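Side-chain contacts in tylactone synthase starter module and modules 1 & 2 (PDB 2Z5L), which probably reduces the beta-keto group of a growing polyketide chain with NADPH, setting its chirality as the first ketoreductase of the tylosin polyketide synthase: residues Ala301-Ala304 and Glu305-Gly309; Asp347-Val350 and Ile351-Ser355; Ser391-Thr395 and Trp396-Gly400. All coordinates share one frame; numbering follows the deposited sequence.

Contact 1. Residues Ala301-Ala304 and Glu305-Gly309; sequences AELA and EELRG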
loop_
_atom_site.group_PDB
_atom_site.type_symbol
_atom_site.label_atom_id
_atom_site.label_comp_id
_atom_site.label_asym_id
_atom_site.label_seq_id
_atom_site.Cartn_x
_atom_site.Cartn_y
_atom_site.Cartn_z
ATOM N N ALA A 301 -7.477 32.349 1.476
ATOM C CA ALA A 301 -7.912 33.492 0.682
ATOM C C ALA A 301 -6.797 34.004 -0.219
ATOM O O ALA A 301 -7.000 34.288 -1.409
ATOM C CB ALA A 301 -8.419 34.629 1.621
ATOM N N GLU A 302 -5.604 34.125 0.353
ATOM C CA GLU A 302 -4.442 34.600 -0.388
ATOM C C GLU A 302 -4.111 33.669 -1.549
ATOM O O GLU A 302 -3.901 34.118 -2.676
ATOM C CB GLU A 302 -3.233 34.736 0.539
ATOM C CG GLU A 302 -3.381 35.815 1.600
ATOM C CD GLU A 302 -4.309 35.402 2.725
ATOM O OE1 GLU A 302 -4.732 34.227 2.748
ATOM O OE2 GLU A 302 -4.614 36.252 3.588
ATOM N N LEU A 303 -4.065 32.371 -1.266
ATOM C CA LEU A 303 -3.781 31.368 -2.298
ATOM C C LEU A 303 -4.774 31.402 -3.473
ATOM O O LEU A 303 -4.359 31.383 -4.635
ATOM C CB LEU A 303 -3.791 29.972 -1.669
ATOM C CG LEU A 303 -3.016 28.821 -2.338
ATOM C CD1 LEU A 303 -3.805 27.536 -2.172
ATOM C CD2 LEU A 303 -2.750 29.094 -3.790
ATOM N N ALA A 304 -6.071 31.448 -3.166
ATOM C CA ALA A 304 -7.116 31.455 -4.197
ATOM C C ALA A 304 -7.011 32.667 -5.116
ATOM O O ALA A 304 -7.197 32.550 -6.323
ATOM C CB ALA A 304 -8.498 31.398 -3.549
ATOM N N GLU A 305 -6.727 33.834 -4.539
ATOM C CA GLU A 305 -6.568 35.058 -5.321
ATOM C C GLU A 305 -5.425 34.920 -6.328
ATOM O O GLU A 305 -5.563 35.306 -7.489
ATOM C CB GLU A 305 -6.278 36.257 -4.411
ATOM C CG GLU A 305 -7.452 36.839 -3.656
ATOM C CD GLU A 305 -7.026 38.056 -2.831
ATOM O OE1 GLU A 305 -6.190 38.840 -3.341
ATOM O OE2 GLU A 305 -7.524 38.239 -1.691
ATOM N N GLU A 306 -4.289 34.381 -5.900
ATOM C CA GLU A 306 -3.172 34.234 -6.827
ATOM C C GLU A 306 -3.514 33.203 -7.891
ATOM O O GLU A 306 -3.103 33.349 -9.027
ATOM C CB GLU A 306 -1.908 33.826 -6.066
ATOM C CG GLU A 306 -1.601 34.777 -4.924
ATOM C CD GLU A 306 -0.296 34.471 -4.203
ATOM O OE1 GLU A 306 -0.076 35.095 -3.143
ATOM O OE2 GLU A 306 0.482 33.630 -4.708
ATOM N N LEU A 307 -4.288 32.181 -7.522
ATOM C CA LEU A 307 -4.674 31.136 -8.463
ATOM C C LEU A 307 -5.631 31.666 -9.547
ATOM O O LEU A 307 -5.559 31.256 -10.701
ATOM C CB LEU A 307 -5.317 29.953 -7.711
ATOM C CG LEU A 307 -4.477 29.140 -6.713
ATOM C CD1 LEU A 307 -5.319 28.061 -6.075
ATOM C CD2 LEU A 307 -3.291 28.518 -7.423
ATOM N N ARG A 308 -6.529 32.572 -9.171
ATOM C CA ARG A 308 -7.469 33.153 -10.128
ATOM C C ARG A 308 -6.722 34.087 -11.065
ATOM O O ARG A 308 -7.168 34.362 -12.173
ATOM C CB ARG A 308 -8.548 33.939 -9.407
ATOM C CG ARG A 308 -9.307 33.147 -8.420
ATOM C CD ARG A 308 -10.325 34.014 -7.711
ATOM N NE ARG A 308 -11.094 33.166 -6.791
ATOM C CZ ARG A 308 -11.034 33.230 -5.466
ATOM N NH1 ARG A 308 -10.242 34.120 -4.884
ATOM N NH2 ARG A 308 -11.754 32.392 -4.719
ATOM N N GLY A 309 -5.566 34.564 -10.612
ATOM C CA GLY A 309 -4.763 35.453 -11.429
ATOM C C GLY A 309 -4.257 34.749 -12.670
ATOM O O GLY A 309 -3.853 35.396 -13.636
#
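The carbonyl O of Ala-304 takes the shortest polar bond of this stretch of helix, accepting N-H from Arg-308 N at 2.9 Å with an N-H...O angle of 149°. The same i to i+4 pattern repeats at the three preceding steps, so Glu-305, Glu-306 and Leu-307 bond back to Ala-301, Glu-302 and Leu-303. Arg-308 CG lies beside its own backbone N (chi1 -57°), the chain runs extended to NE, and the last torsion (chi4 111°) turns the guanidinium to face Ala-304: NH1 stands 3.5 Å from Ala-304 CB, and that methyl covers one face of the flat group. NH2 meanwhile donates to the carbonyl of Val-314, so the guanidinium is held by an apolar face contact and a polar end. On the buried side Leu-303 CD2 presses against Leu-307 CG at 3.4 Å, tighter than ordinary van der Waals contact. Glu-306 sends its extended chain past the carbonyl of Glu-302 to a salt bridge with Arg-277. Helix 300-308 joins strands 286-291 and 313-318 in a beta-alpha-beta unit of the Rossmann fold, with Leu-303 and Leu-307 packed on helix 270-281 and Ala-304 and Leu-307 on Val-314 of strand 313-318.

Contact 2. Residues Asp347-Val350 and Ile351-Ser355; sequences DDAV and IDTLS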
loop_
_atom_site.group_PDB
_atom_site.type_symbol
_atom_site.label_atom_id
_atom_site.label_comp_id
_atom_site.label_asym_id
_atom_site.label_seq_id
_atom_site.Cartn_x
_atom_site.Cartn_y
_atom_site.Cartn_z
ATOM N N ASP A 347 1.845 9.451 9.387
ATOM C CA ASP A 347 1.824 8.255 10.224
ATOM C C ASP A 347 3.211 7.764 10.594
ATOM O O ASP A 347 4.071 7.586 9.735
ATOM C CB ASP A 347 1.111 7.081 9.546
ATOM C CG ASP A 347 1.218 5.799 10.363
ATOM O OD1 ASP A 347 0.920 5.864 11.578
ATOM O OD2 ASP A 347 1.596 4.731 9.806
ATOM N N ASP A 348 3.420 7.540 11.885
ATOM C CA ASP A 348 4.685 7.008 12.359
ATOM C C ASP A 348 4.509 6.333 13.715
ATOM O O ASP A 348 4.717 6.928 14.775
ATOM C CB ASP A 348 5.796 8.091 12.369
ATOM C CG ASP A 348 5.480 9.293 13.263
ATOM O OD1 ASP A 348 4.368 9.879 13.129
ATOM O OD2 ASP A 348 6.371 9.667 14.069
ATOM N N ALA A 349 4.088 5.072 13.650
ATOM C CA ALA A 349 3.875 4.248 14.828
ATOM C C ALA A 349 4.272 2.802 14.521
ATOM O O ALA A 349 3.731 2.187 13.601
ATOM C CB ALA A 349 2.408 4.310 15.254
ATOM N N VAL A 350 5.231 2.275 15.279
ATOM C CA VAL A 350 5.678 0.905 15.098
ATOM C C VAL A 350 4.558 -0.051 15.451
ATOM O O VAL A 350 3.618 0.302 16.172
ATOM C CB VAL A 350 6.894 0.575 15.998
ATOM C CG1 VAL A 350 8.109 1.341 15.517
ATOM C CG2 VAL A 350 6.573 0.928 17.440
ATOM N N ILE A 351 4.673 -1.269 14.935
ATOM C CA ILE A 351 3.685 -2.322 15.156
ATOM C C ILE A 351 3.338 -2.587 16.618
ATOM O O ILE A 351 2.164 -2.781 16.973
ATOM C CB ILE A 351 4.166 -3.630 14.531
ATOM C CG1 ILE A 351 4.394 -3.415 13.038
ATOM C CG2 ILE A 351 3.128 -4.750 14.774
ATOM C CD1 ILE A 351 5.059 -4.600 12.348
ATOM N N ASP A 352 4.356 -2.595 17.470
ATOM C CA ASP A 352 4.127 -2.850 18.887
ATOM C C ASP A 352 3.246 -1.786 19.519
ATOM O O ASP A 352 2.587 -2.041 20.525
ATOM C CB ASP A 352 5.453 -2.917 19.660
ATOM C CG ASP A 352 5.242 -3.081 21.158
ATOM O OD1 ASP A 352 4.666 -4.110 21.572
ATOM O OD2 ASP A 352 5.644 -2.178 21.923
ATOM N N THR A 353 3.228 -0.598 18.924
ATOM C CA THR A 353 2.428 0.496 19.460
ATOM C C THR A 353 1.299 0.916 18.528
ATOM O O THR A 353 0.661 1.934 18.765
ATOM C CB THR A 353 3.295 1.734 19.740
ATOM O OG1 THR A 353 3.745 2.297 18.501
ATOM C CG2 THR A 353 4.503 1.348 20.577
ATOM N N LEU A 354 1.062 0.147 17.469
ATOM C CA LEU A 354 0.005 0.471 16.516
ATOM C C LEU A 354 -1.365 0.177 17.127
ATOM O O LEU A 354 -1.774 -0.983 17.239
ATOM C CB LEU A 354 0.205 -0.333 15.226
ATOM C CG LEU A 354 -0.744 -0.122 14.022
ATOM C CD1 LEU A 354 -0.773 1.315 13.632
ATOM C CD2 LEU A 354 -0.271 -0.967 12.849
ATOM N N SER A 355 -2.062 1.232 17.535
ATOM C CA SER A 355 -3.382 1.081 18.133
ATOM C C SER A 355 -4.469 1.036 17.054
ATOM O O SER A 355 -4.306 1.588 15.962
ATOM C CB SER A 355 -3.656 2.239 19.091
ATOM O OG SER A 355 -3.645 3.464 18.389
#
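From Val-350 to Thr-353 the backbone turns out of extended geometry into a short 3-10 segment, 351-353, that Thr-353 ends. Thr-353 closes the turn with two donors on one acceptor: its N lies 2.9 Å from Val-350 O, and its OG1 lies 3.1 Å from the same oxygen. Both come from the same face of the carbonyl plane, the amide well above it at 52° and the hydroxyl tilted by 26°. The hydroxyl gets there because chi1 of 69° sets OG1 between its own backbone N and carbonyl carbon, folded back over the turn. Val-350 CG2 rests against the Thr-353 hydroxyl, 3.3 Å from OG1, and reaches the Thr-353 methyl CG2 at 3.8 Å. On the neighbouring helices, Ile-351 and Leu-354 both pack on Phe-168 of helix 160-175, while Gln-130 NE2 donates to the carbonyls of Ile-351 and Leu-354. Ser-355 follows as the N-cap of helix 356-376. Chemically, a main-chain and a side-chain donor from one residue share a single carbonyl, so the rotation of the threonine side chain is tied to the turn itself and its hydroxyl proton points at Val-350 O.

Contact 3. Residues Ser391-Thr395 and Trp396-Gly400; sequences SVTGT and WGNAG
This turn leaves the C-terminal end of strand 386-391 in the Rossmann-fold ketoreductase domain and leads toward helix 402-419, a region that in short-chain dehydrogenases/reductases commonly borders the active site. Its first part, 392-394, is 3-10, and the carbonyl O of Val-392 receives the amides of Thr-395 and Trp-396, with a weak third bond from Gly-397. Trp-396 N donates to Val-392 O at 2.8 Å, almost straight at 174° and nearly in line with the C=O bond; Thr-395 N donates to the same oxygen at 3.0 Å.

The backbone bond sets Trp-396 next to Val-392. With Val-392 CG2 opposite the backbone N across the CA-CB bond, that methyl projects over one face of the indole, 3.6 Å from the centroid of the six-membered ring and 28° off its normal, a CH-pi contact. The closest ring atom to Val-392 CG2 is Trp-396 CD2 at 3.3 Å, so the methyl lies over the six-membered ring, displaced from its centre toward the CD2-CE3 bond. Other aromatic residues meet the same indole: Phe-498 edge-to-face and Trp-482 with its plane inclined at about 40°. The Asn-398 amide is bonded outside the turn, ND2 to Gln-401 OE1 and Gly-443 O, and OD1 to Arg-450. Asn-398 N is a buried polar atom that has no partner in the model.

Further back, the hydroxyls of Ser-391 and Thr-393 are hydrogen-bonded. Thr-393 O also meets Gly-397 CA in a CA-H...O contact of 3.3 Å.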
loop_
_atom_site.group_PDB
_atom_site.type_symbol
_atom_site.label_atom_id
_atom_site.label_comp_id
_atom_site.label_asym_id
_atom_site.label_seq_id
_atom_site.Cartn_x
_atom_site.Cartn_y
_atom_site.Cartn_z
ATOM N N SER A 391 2.227 6.187 -1.688
ATOM C CA SER A 391 3.538 6.298 -1.063
ATOM C C SER A 391 4.302 5.000 -1.332
ATOM O O SER A 391 3.703 3.924 -1.421
ATOM C CB SER A 391 3.381 6.494 0.449
ATOM O OG SER A 391 4.648 6.492 1.089
ATOM N N VAL A 392 5.621 5.110 -1.445
ATOM C CA VAL A 392 6.477 3.950 -1.686
ATOM C C VAL A 392 6.418 3.022 -0.468
ATOM O O VAL A 392 6.780 1.843 -0.542
ATOM C CB VAL A 392 7.945 4.379 -1.928
ATOM C CG1 VAL A 392 8.534 4.928 -0.648
ATOM C CG2 VAL A 392 8.758 3.203 -2.450
ATOM N N THR A 393 5.940 3.560 0.651
ATOM C CA THR A 393 5.821 2.779 1.870
ATOM C C THR A 393 4.866 1.608 1.666
ATOM O O THR A 393 5.027 0.550 2.280
ATOM C CB THR A 393 5.307 3.636 3.035
ATOM O OG1 THR A 393 4.024 4.172 2.697
ATOM C CG2 THR A 393 6.287 4.785 3.324
ATOM N N GLY A 394 3.875 1.806 0.800
ATOM C CA GLY A 394 2.902 0.768 0.525
ATOM C C GLY A 394 3.271 -0.120 -0.647
ATOM O O GLY A 394 2.478 -0.988 -1.023
ATOM N N THR A 395 4.445 0.089 -1.241
ATOM C CA THR A 395 4.875 -0.739 -2.376
ATOM C C THR A 395 6.192 -1.457 -2.084
ATOM O O THR A 395 6.384 -2.586 -2.517
ATOM C CB THR A 395 5.062 0.086 -3.677
ATOM O OG1 THR A 395 3.896 0.883 -3.917
ATOM C CG2 THR A 395 5.275 -0.850 -4.865
ATOM N N TRP A 396 7.104 -0.795 -1.375
ATOM C CA TRP A 396 8.372 -1.423 -1.025
ATOM C C TRP A 396 8.376 -1.806 0.438
ATOM O O TRP A 396 8.870 -2.865 0.812
ATOM C CB TRP A 396 9.556 -0.489 -1.278
ATOM C CG TRP A 396 9.806 -0.193 -2.717
ATOM C CD1 TRP A 396 9.158 -0.730 -3.794
ATOM C CD2 TRP A 396 10.763 0.729 -3.245
ATOM N NE1 TRP A 396 9.646 -0.195 -4.961
ATOM C CE2 TRP A 396 10.634 0.704 -4.652
ATOM C CE3 TRP A 396 11.714 1.574 -2.665
ATOM C CZ2 TRP A 396 11.423 1.493 -5.489
ATOM C CZ3 TRP A 396 12.499 2.360 -3.496
ATOM C CH2 TRP A 396 12.347 2.315 -4.896
ATOM N N GLY A 397 7.829 -0.940 1.276
ATOM C CA GLY A 397 7.804 -1.227 2.699
ATOM C C GLY A 397 8.713 -0.263 3.431
ATOM O O GLY A 397 9.672 0.250 2.855
ATOM N N ASN A 398 8.405 -0.016 4.700
ATOM C CA ASN A 398 9.182 0.901 5.530
ATOM C C ASN A 398 8.721 0.835 6.985
ATOM O O ASN A 398 7.544 1.043 7.291
ATOM C CB ASN A 398 9.033 2.329 5.011
ATOM C CG ASN A 398 9.862 3.321 5.792
ATOM O OD1 ASN A 398 11.075 3.163 5.919
ATOM N ND2 ASN A 398 9.211 4.360 6.313
ATOM N N ALA A 399 9.662 0.564 7.880
ATOM C CA ALA A 399 9.369 0.442 9.304
ATOM C C ALA A 399 8.661 1.640 9.944
ATOM O O ALA A 399 8.861 2.786 9.540
ATOM C CB ALA A 399 10.667 0.146 10.074
ATOM N N GLY A 400 7.851 1.360 10.964
ATOM C CA GLY A 400 7.140 2.410 11.665
ATOM C C GLY A 400 5.930 2.958 10.939
ATOM O O GLY A 400 5.237 3.799 11.494
#

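How the contacts relate
The three contacts follow one another along the chain, all within the ketoreductase domain. Contact 1 stands apart: its centre is about 39 Å from that of contact 2 and about 35 Å from that of contact 3, on a helix beside edge strand 313-318. Contacts 2 and 3 have centres about 14 Å apart and touch where Val-350 CG1 packs 4.1 Å from Gly-400 CA. Each lies in a loop between a strand (338-341 or 386-391) and a helix (356-376 or 402-419). Glu-175 of helix 160-175 bonds to both, at Ile-351 N and Gly-400 N. These loops follow strand ends, where the Rossmann fold probably places its reaction site, whereas contact 1 is helix packing at the edge.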